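Local coordinates for protein ECF RNA polymerase sigma factor SigD (Mycobacterium tuberculosis, PDB 3VFZ) that probably acts as an extracytoplasmic-function sigma factor, directing RNA polymerase to specific promoters, with this C-terminal domain 4 binding the -35 promoter element, at residues R37-L42 / V66-A71; E52-A55 / T60-A63. All coordinates share one frame; numbering follows the deposited sequence.

Overall arrangement
From the N terminus the modelled chain runs through helix 21-29 into helix 34-46, whose middle forms one side of contact 1. It then enters the probable helix-turn-helix: helix 50-57 supplies one side of contact 2, a short turn follows, and helix 61-80 begins with the other side. Contact 2 thus closes a small local loop. Only when helix 61-80 reaches residues 66-71 does contact 1 close the larger loop, which encloses the smaller one. The centres lie about 11 Å apart, and Thr53 bridges them by packing against Ile39 and Leu42. Together the two contacts tie three successive helices of sigma domain 4 into one compact unit.

Contact 1: R37-L42 / V66-A71; sequences REILIL and VAQHRA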
ATOM      1  N   ARG A  37      -3.032   1.789  -2.158  1.00 32.07           N
ATOM      2  CA  ARG A  37      -3.882   1.215  -1.114  1.00 33.14           C
ATOM      3  C   ARG A  37      -4.036  -0.272  -1.357  1.00 29.36           C
ATOM      4  O   ARG A  37      -3.895  -1.094  -0.451  1.00 29.03           O
ATOM      5  CB  ARG A  37      -5.267   1.860  -1.114  1.00 33.93           C
ATOM      6  CG  ARG A  37      -5.284   3.302  -0.671  1.00 43.40           C
ATOM      7  CD  ARG A  37      -6.596   3.984  -1.057  1.00 46.17           C
ATOM      8  NE  ARG A  37      -7.750   3.377  -0.397  1.00 50.75           N
ATOM      9  CZ  ARG A  37      -9.009   3.766  -0.599  1.00 61.34           C
ATOM     10  NH1 ARG A  37      -9.264   4.754  -1.449  1.00 57.40           N
ATOM     11  NH2 ARG A  37     -10.012   3.168   0.038  1.00 60.73           N
ATOM     12  N   GLU A  38      -4.335  -0.602  -2.607  1.00 27.98           N
ATOM     13  CA  GLU A  38      -4.530  -1.967  -3.026  1.00 26.05           C
ATOM     14  C   GLU A  38      -3.288  -2.805  -2.747  1.00 26.45           C
ATOM     15  O   GLU A  38      -3.370  -3.908  -2.206  1.00 23.56           O
ATOM     16  CB  GLU A  38      -4.844  -1.954  -4.523  1.00 29.43           C
ATOM     17  CG  GLU A  38      -4.783  -3.284  -5.190  1.00 33.21           C
ATOM     18  CD  GLU A  38      -5.103  -3.164  -6.663  1.00 43.04           C
ATOM     19  OE1 GLU A  38      -4.551  -2.250  -7.324  1.00 36.96           O
ATOM     20  OE2 GLU A  38      -5.919  -3.969  -7.146  1.00 46.36           O
ATOM     21  N   ILE A  39      -2.123  -2.271  -3.107  1.00 25.83           N
ATOM     22  CA  ILE A  39      -0.859  -2.980  -2.881  1.00 23.46           C
ATOM     23  C   ILE A  39      -0.593  -3.233  -1.397  1.00 25.85           C
ATOM     24  O   ILE A  39      -0.240  -4.346  -0.998  1.00 22.34           O
ATOM     25  CB  ILE A  39       0.335  -2.229  -3.557  1.00 24.52           C
ATOM     26  CG1 ILE A  39       0.301  -2.510  -5.055  1.00 27.00           C
ATOM     27  CG2 ILE A  39       1.658  -2.659  -2.966  1.00 25.29           C
ATOM     28  CD1 ILE A  39       1.205  -1.583  -5.874  1.00 34.67           C
ATOM     29  N   LEU A  40      -0.763  -2.208  -0.569  1.00 24.01           N
ATOM     30  CA  LEU A  40      -0.500  -2.370   0.864  1.00 20.80           C
ATOM     31  C   LEU A  40      -1.452  -3.377   1.494  1.00 19.84           C
ATOM     32  O   LEU A  40      -1.030  -4.204   2.301  1.00 25.18           O
ATOM     33  CB  LEU A  40      -0.582  -1.038   1.611  1.00 21.41           C
ATOM     34  CG  LEU A  40       0.515  -0.012   1.312  1.00 26.11           C
ATOM     35  CD1 LEU A  40       0.459   1.139   2.329  1.00 28.65           C
ATOM     36  CD2 LEU A  40       1.885  -0.687   1.370  1.00 32.20           C
ATOM     37  N   ILE A  41      -2.734  -3.309   1.136  1.00 21.21           N
ATOM     38  CA  ILE A  41      -3.689  -4.285   1.669  1.00 22.41           C
ATOM     39  C   ILE A  41      -3.296  -5.715   1.278  1.00 21.67           C
ATOM     40  O   ILE A  41      -3.271  -6.617   2.127  1.00 23.94           O
ATOM     41  CB  ILE A  41      -5.127  -3.970   1.261  1.00 23.28           C
ATOM     42  CG1 ILE A  41      -5.575  -2.631   1.853  1.00 23.85           C
ATOM     43  CG2 ILE A  41      -6.070  -5.074   1.714  1.00 32.03           C
ATOM     44  CD1 ILE A  41      -6.932  -2.161   1.275  1.00 24.83           C
ATOM     45  N   LEU A  42      -2.982  -5.916  -0.000  1.00 22.55           N
ATOM     46  CA  LEU A  42      -2.553  -7.228  -0.510  1.00 23.80           C
ATOM     47  C   LEU A  42      -1.269  -7.767   0.143  1.00 26.11           C
ATOM     48  O   LEU A  42      -1.213  -8.942   0.558  1.00 29.32           O
ATOM     49  CB  LEU A  42      -2.415  -7.182  -2.037  1.00 23.69           C
ATOM     50  CG  LEU A  42      -3.741  -7.087  -2.820  1.00 30.85           C
ATOM     51  CD1 LEU A  42      -3.488  -7.047  -4.336  1.00 28.47           C
ATOM     52  CD2 LEU A  42      -4.689  -8.253  -2.481  1.00 24.60           C
ATOM     53  N   VAL A  66       8.344   0.000  -5.987  1.00 29.61           N
ATOM     54  CA  VAL A  66       8.343   1.465  -6.027  1.00 27.53           C
ATOM     55  C   VAL A  66       7.105   2.066  -5.388  1.00 25.90           C
ATOM     56  O   VAL A  66       7.195   3.013  -4.608  1.00 28.01           O
ATOM     57  CB  VAL A  66       8.437   1.980  -7.475  1.00 37.18           C
ATOM     58  CG1 VAL A  66       8.271   3.490  -7.513  1.00 42.72           C
ATOM     59  CG2 VAL A  66       9.756   1.568  -8.078  1.00 36.62           C
ATOM     60  N   ALA A  67       5.943   1.511  -5.728  1.00 26.37           N
ATOM     61  CA  ALA A  67       4.687   1.939  -5.124  1.00 25.02           C
ATOM     62  C   ALA A  67       4.698   1.762  -3.604  1.00 24.73           C
ATOM     63  O   ALA A  67       4.124   2.569  -2.880  1.00 27.93           O
ATOM     64  CB  ALA A  67       3.518   1.144  -5.737  1.00 30.16           C
ATOM     65  N   GLN A  68       5.310   0.677  -3.128  1.00 28.05           N
ATOM     66  CA  GLN A  68       5.426   0.427  -1.682  1.00 28.24           C
ATOM     67  C   GLN A  68       6.216   1.547  -1.038  1.00 25.43           C
ATOM     68  O   GLN A  68       5.789   2.132  -0.048  1.00 26.89           O
ATOM     69  CB  GLN A  68       6.146  -0.902  -1.419  1.00 26.08           C
ATOM     70  CG  GLN A  68       5.281  -2.114  -1.698  1.00 30.07           C
ATOM     71  CD  GLN A  68       6.038  -3.421  -1.520  1.00 35.57           C
ATOM     72  OE1 GLN A  68       7.254  -3.437  -1.304  1.00 41.23           O
ATOM     73  NE2 GLN A  68       5.322  -4.516  -1.602  1.00 31.22           N
ATOM     74  N   HIS A  69       7.362   1.851  -1.633  1.00 27.59           N
ATOM     75  CA  HIS A  69       8.218   2.933  -1.143  1.00 29.40           C
ATOM     76  C   HIS A  69       7.468   4.260  -1.104  1.00 26.95           C
ATOM     77  O   HIS A  69       7.494   4.967  -0.094  1.00 31.36           O
ATOM     78  CB  HIS A  69       9.484   3.056  -1.996  1.00 40.34           C
ATOM     79  CG  HIS A  69      10.497   1.989  -1.724  1.00 52.95           C
ATOM     80  ND1 HIS A  69      11.101   1.832  -0.495  1.00 62.18           N
ATOM     81  CD2 HIS A  69      11.025   1.034  -2.527  1.00 56.68           C
ATOM     82  CE1 HIS A  69      11.951   0.821  -0.549  1.00 67.21           C
ATOM     83  NE2 HIS A  69      11.924   0.319  -1.772  1.00 65.29           N
ATOM     84  N   ARG A  70       6.790   4.603  -2.197  1.00 26.60           N
ATOM     85  CA  ARG A  70       6.050   5.862  -2.248  1.00 28.52           C
ATOM     86  C   ARG A  70       4.944   5.889  -1.189  1.00 35.06           C
ATOM     87  O   ARG A  70       4.706   6.915  -0.545  1.00 29.19           O
ATOM     88  CB  ARG A  70       5.453   6.078  -3.635  1.00 29.50           C
ATOM     89  CG  ARG A  70       6.526   6.218  -4.717  1.00 42.01           C
ATOM     90  CD  ARG A  70       6.013   6.904  -5.957  1.00 61.22           C
ATOM     91  NE  ARG A  70       7.003   6.886  -7.038  1.00 81.73           N
ATOM     92  CZ  ARG A  70       8.198   7.472  -6.982  1.00 90.57           C
ATOM     93  NH1 ARG A  70       8.578   8.126  -5.891  1.00 91.93           N
ATOM     94  NH2 ARG A  70       9.020   7.397  -8.022  1.00 92.02           N
ATOM     95  N   ALA A  71       4.269   4.759  -1.017  1.00 30.19           N
ATOM     96  CA  ALA A  71       3.195   4.667  -0.024  1.00 33.72           C
ATOM     97  C   ALA A  71       3.682   4.851   1.407  1.00 31.03           C
ATOM     98  O   ALA A  71       3.090   5.599   2.178  1.00 28.49           O
ATOM     99  CB  ALA A  71       2.450   3.341  -0.152  1.00 27.88           C
TER
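Flat groups contribute little where Ile39 meets Gln68: no ring enters the interface, and the glutamine touches through its aliphatic CG rather than its terminal amide. That methylene comes 3.9 Å from Ile39 CG2, the two side chains crossing at about a right angle. The setting is the helical core of sigma-70 domain 4, where helix 34-46 packs against helix 61-80, the second helix of the probable helix-turn-helix. The short segments cross nearly perpendicularly, at -98°, with axes 9.6 Å apart. Such steep crossing confines the contact to a small patch, in which two side chains of helix 34-46 meet three of helix 61-80. Ala67 and Ala71, one turn apart, present methyl groups to the partner helix and leave the reach to the larger residues opposite. Leu40 bends its end towards this surface and sets CD1 3.9 Å from Ala71 CB, with its branch carbon CG close behind. Ile39 uses both arms of its beta branch. CG2 stands anti to the backbone N and meets the glutamine, whereas CG1 lies beside that nitrogen (chi1 -77°) and carries CD1 on towards Ala67. No hydrogen bond spans the two segments; the contact is apolar. Around it, Thr53 and Val64 also pack on Ile39, Leu32 and Leu75 extend the apolar surroundings of Leu40, and Gln36 touches Ala71. Residues 66-69 fall within the part of the chain that probably forms the DNA-binding motif. The shortest approach of the two segments brings Ile39 CD1 to 3.6 Å from Ala67 CB.

Contact 2: E52-A55 / T60-A63; sequences ETAA and TTGA
With chi1 at -55°, Thr61 holds OG1 beside its own backbone N and turns the hydroxyl towards Ala54, while CG2 is swung anti to that nitrogen. OG1 comes 4.1 Å from Ala54 CB, a loose van der Waals approach at the border of a closer one. The Ala54 methyl sits almost squarely over the face of the Thr60-Thr61 peptide group, with CB 3.5 Å from Thr60 C and 3.6 Å from Thr61 N. A methyl against a flat peptide lets the two backbones come close, and the CA atoms of Ala54 and Thr61 are 5.3 Å apart. The same peptide leads into helix 61-80. Thr60 is the N-cap, and its CB is directed away from residues 52-55: chi1 of 51° places OG1 where it accepts a hydrogen bond from Ala63 N at 3.1 Å, with a moderately bent N-H...O angle of 150°. The alanine methyl thus packs on one face of this peptide, while the threonine caps the first turn of the new helix. Val64, a little further along, also touches Ala54. At the start of helix 50-57, Ser49 accepts from Thr53 OG1 through its backbone O. A helix, a tight turn and a capped second helix, with a small buried residue packed at the turn, are characteristic of the helix-turn-helix, here probably the DNA-binding motif of sigma domain 4.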
ATOM      1  N   GLU A  52       3.434 -12.050  -6.168  1.00 43.26           N
ATOM      2  CA  GLU A  52       2.025 -12.417  -6.240  1.00 45.33           C
ATOM      3  C   GLU A  52       1.151 -11.176  -6.371  1.00 44.24           C
ATOM      4  O   GLU A  52       0.138 -11.183  -7.078  1.00 34.16           O
ATOM      5  CB  GLU A  52       1.624 -13.232  -5.007  1.00 56.23           C
ATOM      6  CG  GLU A  52       2.336 -14.579  -4.907  1.00 61.49           C
ATOM      7  CD  GLU A  52       1.992 -15.333  -3.640  1.00 60.63           C
ATOM      8  OE1 GLU A  52       2.021 -14.715  -2.555  1.00 57.44           O
ATOM      9  OE2 GLU A  52       1.686 -16.541  -3.731  1.00 63.62           O
ATOM     10  N   THR A  53       1.557 -10.105  -5.693  1.00 35.17           N
ATOM     11  CA  THR A  53       0.842  -8.841  -5.758  1.00 29.21           C
ATOM     12  C   THR A  53       0.908  -8.253  -7.165  1.00 30.50           C
ATOM     13  O   THR A  53      -0.109  -7.833  -7.719  1.00 35.39           O
ATOM     14  CB  THR A  53       1.417  -7.833  -4.748  1.00 32.03           C
ATOM     15  OG1 THR A  53       1.110  -8.277  -3.423  1.00 32.61           O
ATOM     16  CG2 THR A  53       0.812  -6.467  -4.954  1.00 32.09           C
ATOM     17  N   ALA A  54       2.102  -8.232  -7.745  1.00 30.10           N
ATOM     18  CA  ALA A  54       2.268  -7.744  -9.110  1.00 34.92           C
ATOM     19  C   ALA A  54       1.403  -8.551 -10.083  1.00 44.56           C
ATOM     20  O   ALA A  54       0.773  -7.988 -10.979  1.00 39.26           O
ATOM     21  CB  ALA A  54       3.734  -7.794  -9.532  1.00 33.30           C
ATOM     22  N   ALA A  55       1.379  -9.867  -9.908  1.00 49.84           N
ATOM     23  CA  ALA A  55       0.516 -10.713 -10.738  1.00 50.14           C
ATOM     24  C   ALA A  55      -0.948 -10.355 -10.501  1.00 51.18           C
ATOM     25  O   ALA A  55      -1.733 -10.260 -11.441  1.00 47.84           O
ATOM     26  CB  ALA A  55       0.760 -12.182 -10.441  1.00 44.47           C
ATOM     27  N   THR A  60       4.541  -4.913 -12.644  1.00 51.20           N
ATOM     28  CA  THR A  60       5.787  -5.629 -12.457  1.00 47.81           C
ATOM     29  C   THR A  60       6.108  -5.635 -10.974  1.00 48.37           C
ATOM     30  O   THR A  60       5.571  -4.832 -10.215  1.00 43.26           O
ATOM     31  CB  THR A  60       6.950  -4.965 -13.217  1.00 51.96           C
ATOM     32  OG1 THR A  60       6.997  -3.570 -12.903  1.00 53.85           O
ATOM     33  CG2 THR A  60       6.775  -5.133 -14.720  1.00 57.69           C
ATOM     34  N   THR A  61       6.984  -6.540 -10.561  1.00 44.81           N
ATOM     35  CA  THR A  61       7.427  -6.575  -9.177  1.00 44.17           C
ATOM     36  C   THR A  61       8.156  -5.272  -8.838  1.00 44.60           C
ATOM     37  O   THR A  61       7.995  -4.713  -7.751  1.00 38.69           O
ATOM     38  CB  THR A  61       8.356  -7.770  -8.938  1.00 51.90           C
ATOM     39  OG1 THR A  61       7.696  -8.972  -9.349  1.00 54.05           O
ATOM     40  CG2 THR A  61       8.723  -7.879  -7.473  1.00 54.48           C
ATOM     41  N   GLY A  62       8.950  -4.787  -9.787  1.00 41.90           N
ATOM     42  CA  GLY A  62       9.633  -3.513  -9.641  1.00 43.28           C
ATOM     43  C   GLY A  62       8.665  -2.373  -9.400  1.00 38.34           C
ATOM     44  O   GLY A  62       8.904  -1.530  -8.542  1.00 35.93           O
ATOM     45  N   ALA A  63       7.566  -2.340 -10.149  1.00 32.78           N
ATOM     46  CA  ALA A  63       6.567  -1.295  -9.957  1.00 34.56           C
ATOM     47  C   ALA A  63       5.916  -1.417  -8.569  1.00 32.51           C
ATOM     48  O   ALA A  63       5.647  -0.418  -7.914  1.00 32.01           O
ATOM     49  CB  ALA A  63       5.513  -1.351 -11.057  1.00 41.84           C
TER